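Local atomic coordinates of Vlm2 (Streptomyces tsusimaensis, PDB entry 6ECB), a protein that acts as a nonribosomal peptide synthetase in valinomycin biosynthesis, the part described here being its thioesterase domain, which has an alpha/beta-hydrolase fold. Residues A[120-125]-A[229-234]; A[161-166]-A[176-181]; A[185-190]-A[208-213]. One frame throughout, in Å; residues are numbered along the deposited sequence.

Contact 1 of 3, residues A[120-125]-A[229-234]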
# COMPACT_ATOMS: atom_id res chain seq x y z
N LEU A 120 -10.34 6.80 1.49
CA LEU A 120 -11.25 5.69 1.20
C LEU A 120 -12.19 5.45 2.38
O LEU A 120 -13.42 5.36 2.23
CB LEU A 120 -10.40 4.43 0.91
CG LEU A 120 -10.95 3.19 0.29
CD1 LEU A 120 -9.74 2.32 -0.05
CD2 LEU A 120 -11.90 2.56 1.25
N ALA A 121 -11.61 5.35 3.57
CA ALA A 121 -12.42 5.17 4.77
C ALA A 121 -13.40 6.32 4.95
O ALA A 121 -14.57 6.08 5.32
CB ALA A 121 -11.51 5.03 5.98
N THR A 122 -12.98 7.57 4.72
CA THR A 122 -13.92 8.66 4.90
C THR A 122 -15.06 8.55 3.90
O THR A 122 -16.22 8.81 4.25
CB THR A 122 -13.27 10.06 4.80
OG1 THR A 122 -12.98 10.38 3.45
CG2 THR A 122 -12.02 10.15 5.61
N MET A 123 -14.75 8.13 2.67
CA MET A 123 -15.80 7.97 1.67
C MET A 123 -16.77 6.85 2.03
O MET A 123 -17.98 7.00 1.84
CB MET A 123 -15.17 7.70 0.30
CG MET A 123 -16.12 7.76 -0.87
SD MET A 123 -15.20 7.88 -2.44
CE MET A 123 -14.40 9.46 -2.29
N LEU A 124 -16.27 5.73 2.55
CA LEU A 124 -17.17 4.67 2.99
C LEU A 124 -18.09 5.16 4.10
O LEU A 124 -19.29 4.90 4.08
CB LEU A 124 -16.36 3.45 3.45
CG LEU A 124 -15.62 2.73 2.32
CD1 LEU A 124 -14.71 1.67 2.92
CD2 LEU A 124 -16.56 2.11 1.30
N LEU A 125 -17.54 5.89 5.08
CA LEU A 125 -18.39 6.38 6.16
C LEU A 125 -19.50 7.28 5.61
O LEU A 125 -20.65 7.21 6.05
CB LEU A 125 -17.55 7.14 7.17
CG LEU A 125 -16.55 6.31 7.96
CD1 LEU A 125 -15.66 7.25 8.75
CD2 LEU A 125 -17.23 5.37 8.88
N PRO A 229 -4.66 14.57 4.79
CA PRO A 229 -6.01 14.51 5.36
C PRO A 229 -6.53 15.90 5.68
O PRO A 229 -5.78 16.81 6.02
CB PRO A 229 -5.81 13.66 6.62
CG PRO A 229 -4.66 12.78 6.29
CD PRO A 229 -3.75 13.62 5.44
N GLN A 230 -7.84 16.06 5.55
CA GLN A 230 -8.48 17.36 5.76
C GLN A 230 -9.75 17.29 6.59
O GLN A 230 -10.49 18.28 6.65
CB GLN A 230 -8.82 18.02 4.42
CG GLN A 230 -7.65 18.53 3.63
CD GLN A 230 -6.88 19.64 4.34
OE1 GLN A 230 -7.30 20.14 5.39
NE2 GLN A 230 -5.75 20.03 3.76
N ARG A 231 -10.06 16.15 7.19
CA ARG A 231 -11.17 16.02 8.13
C ARG A 231 -10.78 14.94 9.13
O ARG A 231 -9.77 14.25 8.97
CB ARG A 231 -12.48 15.68 7.42
CG ARG A 231 -12.53 14.30 6.80
CD ARG A 231 -13.85 14.09 6.08
NE ARG A 231 -14.70 13.11 6.74
CZ ARG A 231 -15.86 12.68 6.23
NH1 ARG A 231 -16.29 13.18 5.08
NH2 ARG A 231 -16.58 11.77 6.87
N LYS A 232 -11.55 14.84 10.21
CA LYS A 232 -11.27 13.81 11.19
C LYS A 232 -12.05 12.55 10.82
O LYS A 232 -13.20 12.61 10.39
CB LYS A 232 -11.63 14.23 12.59
CG LYS A 232 -10.85 15.44 13.13
CD LYS A 232 -10.97 15.43 14.62
CE LYS A 232 -10.33 16.63 15.28
NZ LYS A 232 -10.14 16.33 16.72
N LEU A 233 -11.41 11.41 11.02
CA LEU A 233 -12.00 10.12 10.69
C LEU A 233 -12.59 9.52 11.95
O LEU A 233 -11.96 9.49 13.00
CB LEU A 233 -10.93 9.20 10.10
CG LEU A 233 -11.37 7.83 9.67
CD1 LEU A 233 -12.31 7.88 8.48
CD2 LEU A 233 -10.14 6.99 9.34
N ASP A 234 -13.84 9.05 11.85
CA ASP A 234 -14.59 8.62 13.01
C ASP A 234 -14.51 7.10 13.23
O ASP A 234 -15.50 6.50 13.62
CB ASP A 234 -16.05 9.05 12.84
CG ASP A 234 -16.88 8.78 14.07
OD1 ASP A 234 -16.38 9.03 15.16
OD2 ASP A 234 -18.03 8.29 13.93
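A chi1 of -179° swings the L233 side chain away from its own backbone N, and a chi2 of 67° then brings methyl CD1 up to the helix, where A121, T122 and L125 receive it. This is loop-on-helix packing in the alpha/beta-hydrolase fold: the helix 112-126, which follows the presumed nucleophile elbow, is covered near its C-terminal end by the loop that leads into strand 237-241. The backbones come nearest at T122 and L233, with CA atoms 6.3 Å apart. CD1 of L233 lies 3.9 Å from CB of A121 and 3.7 Å from CG2 of T122. R231 and T122 run past one another in opposite directions, and CB of T122 sits 3.9 Å above the guanidinium plane of R231, over its centre. The bend of the arginine at chi3 (-112°) helps lay that flat group across the threonine, while its charge is answered by D126. OG1 of T122 hydrogen-bonds back to the carbonyl of Y119, so the hydroxyl is satisfied within its own helix and the threonine offers carbon to the loop. L125 meets L233 crosswise, and their CD1 methyls are only 3.4 Å apart, closer than two methyl carbons normally pack.

Contact 2 of 3, residues A[161-166]-A[176-181]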
# COMPACT_ATOMS: atom_id res chain seq x y z
N PHE A 161 16.30 4.67 -11.05
CA PHE A 161 16.39 4.73 -9.59
C PHE A 161 15.04 4.40 -8.96
O PHE A 161 14.98 3.69 -7.95
CB PHE A 161 16.88 6.11 -9.16
CG PHE A 161 16.87 6.33 -7.67
CD1 PHE A 161 18.01 6.09 -6.92
CD2 PHE A 161 15.73 6.78 -7.02
CE1 PHE A 161 18.01 6.28 -5.55
CE2 PHE A 161 15.73 6.97 -5.65
CZ PHE A 161 16.87 6.73 -4.91
N ILE A 162 13.95 4.93 -9.53
CA ILE A 162 12.62 4.65 -9.01
C ILE A 162 12.31 3.17 -9.13
O ILE A 162 11.77 2.55 -8.21
CB ILE A 162 11.55 5.48 -9.77
CG1 ILE A 162 11.78 6.98 -9.60
CG2 ILE A 162 10.16 5.07 -9.33
CD1 ILE A 162 11.77 7.43 -8.20
N LEU A 163 12.62 2.59 -10.29
CA LEU A 163 12.41 1.16 -10.49
C LEU A 163 13.18 0.37 -9.44
O LEU A 163 12.62 -0.50 -8.76
CB LEU A 163 12.86 0.78 -11.90
CG LEU A 163 12.84 -0.70 -12.28
CD1 LEU A 163 12.82 -0.86 -13.79
CD2 LEU A 163 14.07 -1.45 -11.69
N ALA A 164 14.46 0.70 -9.27
CA ALA A 164 15.31 -0.06 -8.34
C ALA A 164 14.81 0.06 -6.91
O ALA A 164 14.68 -0.95 -6.20
CB ALA A 164 16.75 0.45 -8.43
N MET A 165 14.50 1.28 -6.47
CA MET A 165 14.15 1.48 -5.07
C MET A 165 12.74 1.03 -4.74
O MET A 165 12.47 0.64 -3.60
CB MET A 165 14.33 2.95 -4.68
CG MET A 165 15.77 3.49 -4.82
SD MET A 165 17.08 2.44 -4.11
CE MET A 165 16.48 2.20 -2.45
N GLY A 166 11.82 1.08 -5.71
CA GLY A 166 10.44 0.72 -5.43
C GLY A 166 10.18 -0.76 -5.64
O GLY A 166 10.38 -1.57 -4.74
N ASP A 176 21.30 -1.59 -5.78
CA ASP A 176 22.45 -0.89 -6.36
C ASP A 176 22.80 -1.43 -7.73
O ASP A 176 23.22 -0.67 -8.61
CB ASP A 176 23.65 -0.99 -5.42
CG ASP A 176 23.46 -0.19 -4.13
OD1 ASP A 176 22.42 0.49 -3.99
OD2 ASP A 176 24.35 -0.26 -3.25
N ALA A 177 22.62 -2.74 -7.96
CA ALA A 177 22.93 -3.31 -9.27
C ALA A 177 21.93 -2.85 -10.33
O ALA A 177 22.32 -2.57 -11.47
CB ALA A 177 22.95 -4.84 -9.18
N LEU A 178 20.65 -2.75 -9.96
CA LEU A 178 19.65 -2.28 -10.92
C LEU A 178 19.96 -0.85 -11.38
O LEU A 178 19.87 -0.55 -12.57
CB LEU A 178 18.26 -2.34 -10.30
CG LEU A 178 17.68 -3.75 -10.08
CD1 LEU A 178 16.41 -3.70 -9.22
CD2 LEU A 178 17.41 -4.42 -11.43
N LYS A 179 20.35 0.03 -10.45
CA LYS A 179 20.65 1.41 -10.81
C LYS A 179 21.75 1.49 -11.86
O LYS A 179 21.70 2.35 -12.76
CB LYS A 179 21.08 2.19 -9.57
CG LYS A 179 20.01 2.37 -8.53
CD LYS A 179 20.67 2.70 -7.21
CE LYS A 179 19.66 2.97 -6.12
NZ LYS A 179 20.28 2.82 -4.77
N ASP A 180 22.76 0.63 -11.77
CA ASP A 180 23.88 0.69 -12.70
C ASP A 180 23.52 0.12 -14.07
O ASP A 180 24.42 -0.25 -14.83
CB ASP A 180 25.09 -0.05 -12.13
N LEU A 181 22.23 0.05 -14.42
CA LEU A 181 21.81 -0.65 -15.62
C LEU A 181 20.93 0.22 -16.51
O LEU A 181 20.22 1.11 -16.03
CB LEU A 181 21.02 -1.91 -15.27
CG LEU A 181 21.79 -3.17 -14.88
CD1 LEU A 181 20.82 -4.24 -14.42
CD2 LEU A 181 22.61 -3.65 -16.07
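Helix-to-helix side-chain packing joins F161, A164 and M165 of helix 157-165 to L178 and K179 of helix 175-179, in the helical region inserted between strands 134-137 and 237-241, where alpha/beta-hydrolase thioesterases carry their lid. No hydrogen bond crosses. The backbones come close at A164, whose CA lies 5.5 Å from that of L178; the small methyl permits this, CB of A164 being 3.7 Å from CB of L178. On the buried side L163 and L178 are roughly perpendicular, CD2 to CD1, and L190 of helix 183-194 touches both. On the outer side K179 stretches out beyond CG (chi2 160°, chi3 177°), running alongside F161 in the same direction. Its CE approaches CD1 of F161 at 3.6 Å, obliquely to the ring. M165, bent at chi2 and chi3, lays CG over one face of that ring, offset toward the rim, and brings SD into contact with K179 NZ at 3.3 Å. The ammonium's salt bridge is with OD1 of D176, one helical turn back, 3.3 Å from NZ and weak as a hydrogen bond. With an alanine at K179, the D176 carboxylate would probably lose this mate and a gap open beside F161 and M165. The lysine thus works in two ways: its methylenes pack as hydrocarbon, while its charge is directed to an acid of its own helix.

Contact 3 of 3, residues A[185-190]-A[208-213]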
# COMPACT_ATOMS: atom_id res chain seq x y z
N GLU A 185 17.20 -3.19 -19.37
CA GLU A 185 17.90 -4.31 -18.75
C GLU A 185 17.52 -4.48 -17.29
O GLU A 185 17.41 -5.61 -16.80
CB GLU A 185 19.42 -4.14 -18.89
CG GLU A 185 19.92 -4.36 -20.31
CD GLU A 185 21.39 -4.04 -20.49
OE1 GLU A 185 22.15 -4.11 -19.49
OE2 GLU A 185 21.79 -3.72 -21.63
N ALA A 186 17.32 -3.37 -16.57
CA ALA A 186 16.82 -3.46 -15.20
C ALA A 186 15.44 -4.11 -15.18
O ALA A 186 15.15 -4.94 -14.31
CB ALA A 186 16.77 -2.07 -14.55
N LYS A 187 14.58 -3.73 -16.12
CA LYS A 187 13.25 -4.33 -16.18
C LYS A 187 13.34 -5.83 -16.41
O LYS A 187 12.58 -6.61 -15.81
CB LYS A 187 12.41 -3.67 -17.29
CG LYS A 187 12.03 -2.23 -16.95
CD LYS A 187 10.73 -1.79 -17.63
CE LYS A 187 10.88 -1.63 -19.13
NZ LYS A 187 9.57 -1.22 -19.72
N GLN A 188 14.27 -6.26 -17.27
CA GLN A 188 14.36 -7.68 -17.58
C GLN A 188 14.82 -8.47 -16.36
O GLN A 188 14.36 -9.60 -16.15
CB GLN A 188 15.30 -7.92 -18.75
CG GLN A 188 15.23 -9.35 -19.25
CD GLN A 188 13.82 -9.74 -19.69
OE1 GLN A 188 13.23 -9.07 -20.53
NE2 GLN A 188 13.28 -10.80 -19.10
N LEU A 189 15.71 -7.90 -15.54
CA LEU A 189 16.10 -8.59 -14.31
C LEU A 189 14.90 -8.78 -13.39
O LEU A 189 14.77 -9.82 -12.75
CB LEU A 189 17.19 -7.82 -13.57
CG LEU A 189 18.61 -7.86 -14.13
CD1 LEU A 189 19.51 -7.13 -13.15
CD2 LEU A 189 19.08 -9.28 -14.35
N LEU A 190 14.03 -7.77 -13.29
CA LEU A 190 12.85 -7.94 -12.47
C LEU A 190 11.96 -9.05 -13.00
O LEU A 190 11.43 -9.86 -12.23
CB LEU A 190 12.06 -6.63 -12.38
CG LEU A 190 12.79 -5.42 -11.79
CD1 LEU A 190 11.83 -4.25 -11.68
CD2 LEU A 190 13.40 -5.74 -10.43
N TYR A 208 2.48 -5.88 -17.42
CA TYR A 208 2.10 -5.39 -16.11
C TYR A 208 3.18 -4.49 -15.53
O TYR A 208 2.89 -3.45 -14.94
CB TYR A 208 1.84 -6.57 -15.17
CG TYR A 208 1.28 -6.20 -13.84
CD1 TYR A 208 -0.09 -6.22 -13.60
CD2 TYR A 208 2.11 -5.84 -12.79
CE1 TYR A 208 -0.60 -5.90 -12.37
CE2 TYR A 208 1.62 -5.52 -11.57
CZ TYR A 208 0.25 -5.54 -11.37
OH TYR A 208 -0.22 -5.21 -10.15
N LEU A 209 4.43 -4.90 -15.66
CA LEU A 209 5.52 -4.10 -15.12
C LEU A 209 5.56 -2.72 -15.77
O LEU A 209 5.77 -1.71 -15.09
CB LEU A 209 6.84 -4.84 -15.33
CG LEU A 209 8.10 -4.12 -14.89
CD1 LEU A 209 8.06 -3.80 -13.40
CD2 LEU A 209 9.32 -4.96 -15.24
N ASP A 210 5.42 -2.69 -17.09
CA ASP A 210 5.39 -1.41 -17.80
C ASP A 210 4.26 -0.53 -17.29
O ASP A 210 4.44 0.66 -17.02
CB ASP A 210 5.24 -1.67 -19.30
CG ASP A 210 5.36 -0.41 -20.11
OD1 ASP A 210 6.47 0.16 -20.14
OD2 ASP A 210 4.34 0.02 -20.71
N ARG A 211 3.08 -1.12 -17.11
CA ARG A 211 1.93 -0.33 -16.68
C ARG A 211 2.12 0.15 -15.26
O ARG A 211 1.78 1.28 -14.92
CB ARG A 211 0.66 -1.15 -16.82
CG ARG A 211 0.27 -1.43 -18.27
CD ARG A 211 -0.87 -2.45 -18.33
NE ARG A 211 -1.24 -2.77 -19.71
CZ ARG A 211 -2.30 -2.29 -20.35
NH1 ARG A 211 -3.13 -1.45 -19.74
NH2 ARG A 211 -2.55 -2.64 -21.60
N PHE A 212 2.69 -0.70 -14.41
CA PHE A 212 2.97 -0.31 -13.04
C PHE A 212 3.95 0.85 -13.00
O PHE A 212 3.75 1.83 -12.26
CB PHE A 212 3.54 -1.51 -12.25
CG PHE A 212 4.25 -1.08 -11.00
CD1 PHE A 212 3.54 -0.84 -9.86
CD2 PHE A 212 5.62 -0.86 -11.00
CE1 PHE A 212 4.16 -0.39 -8.73
CE2 PHE A 212 6.26 -0.41 -9.87
CZ PHE A 212 5.54 -0.19 -8.74
N LEU A 213 5.04 0.77 -13.77
CA LEU A 213 6.05 1.82 -13.70
C LEU A 213 5.51 3.15 -14.21
O LEU A 213 5.83 4.21 -13.66
CB LEU A 213 7.29 1.40 -14.49
CG LEU A 213 8.06 0.22 -13.91
CD1 LEU A 213 9.05 -0.31 -14.93
CD2 LEU A 213 8.76 0.66 -12.64
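K187 slants across both L213 and D210, and L190 meets L209 at about a right angle, so two sets of side chains link helices 183-194 and 206-220, both in the helical insertion that probably forms the lid of this alpha/beta-hydrolase thioesterase domain. The axes of the two short segments stay 11.3 Å apart at an angle of 121°, a wide separation spanned by long side chains. K187 does most of this. Its CD lies 3.5 Å from CD1 of L213, and a bend at chi3 (-70°) then turns the end of the chain, setting NZ 3.4 Å from OD1 of D210 in a salt bridge. The other oxygen of D210, OD2, pairs with NE of R214 on the same helix; the carboxylate is therefore gripped from two residues. Deeper in, L209 sends its two methyls to different partners: CD2 packs 3.9 Å from CB of K187 and also approaches that residue's carbonyl oxygen, while CD1 lies 4.2 Å from CD1 of L190. L163 of helix 157-165 touches K187, L190 and L213, and I167 touches L190 and L209, so neighbouring helices complete the apolar packing. Set between K187 and R214, the D210 carboxylate would probably be kept ionised by its two positive neighbours.

Contacts 2 and 3 form one continuous helical cluster, whereas contact 1 lies on the opposite side of the chain's centre. The centres of contacts 2 and 3 are 11 Å apart, and they touch directly: CD2 of L163 is 3.6 Å from CD1 of L190. Contact 1 is 36 Å from contact 2 and 34 Å from contact 3, centre to centre. Along the chain, 120-125 comes first, then both segments of contact 2, both of contact 3, and finally 229-234. Contact 1 thus brackets the helical insertion between strands 134-137 and 237-241, packing loop against helix beside the sheet, while contacts 2 and 3 join the inserted helices, which probably form the lid, to one another.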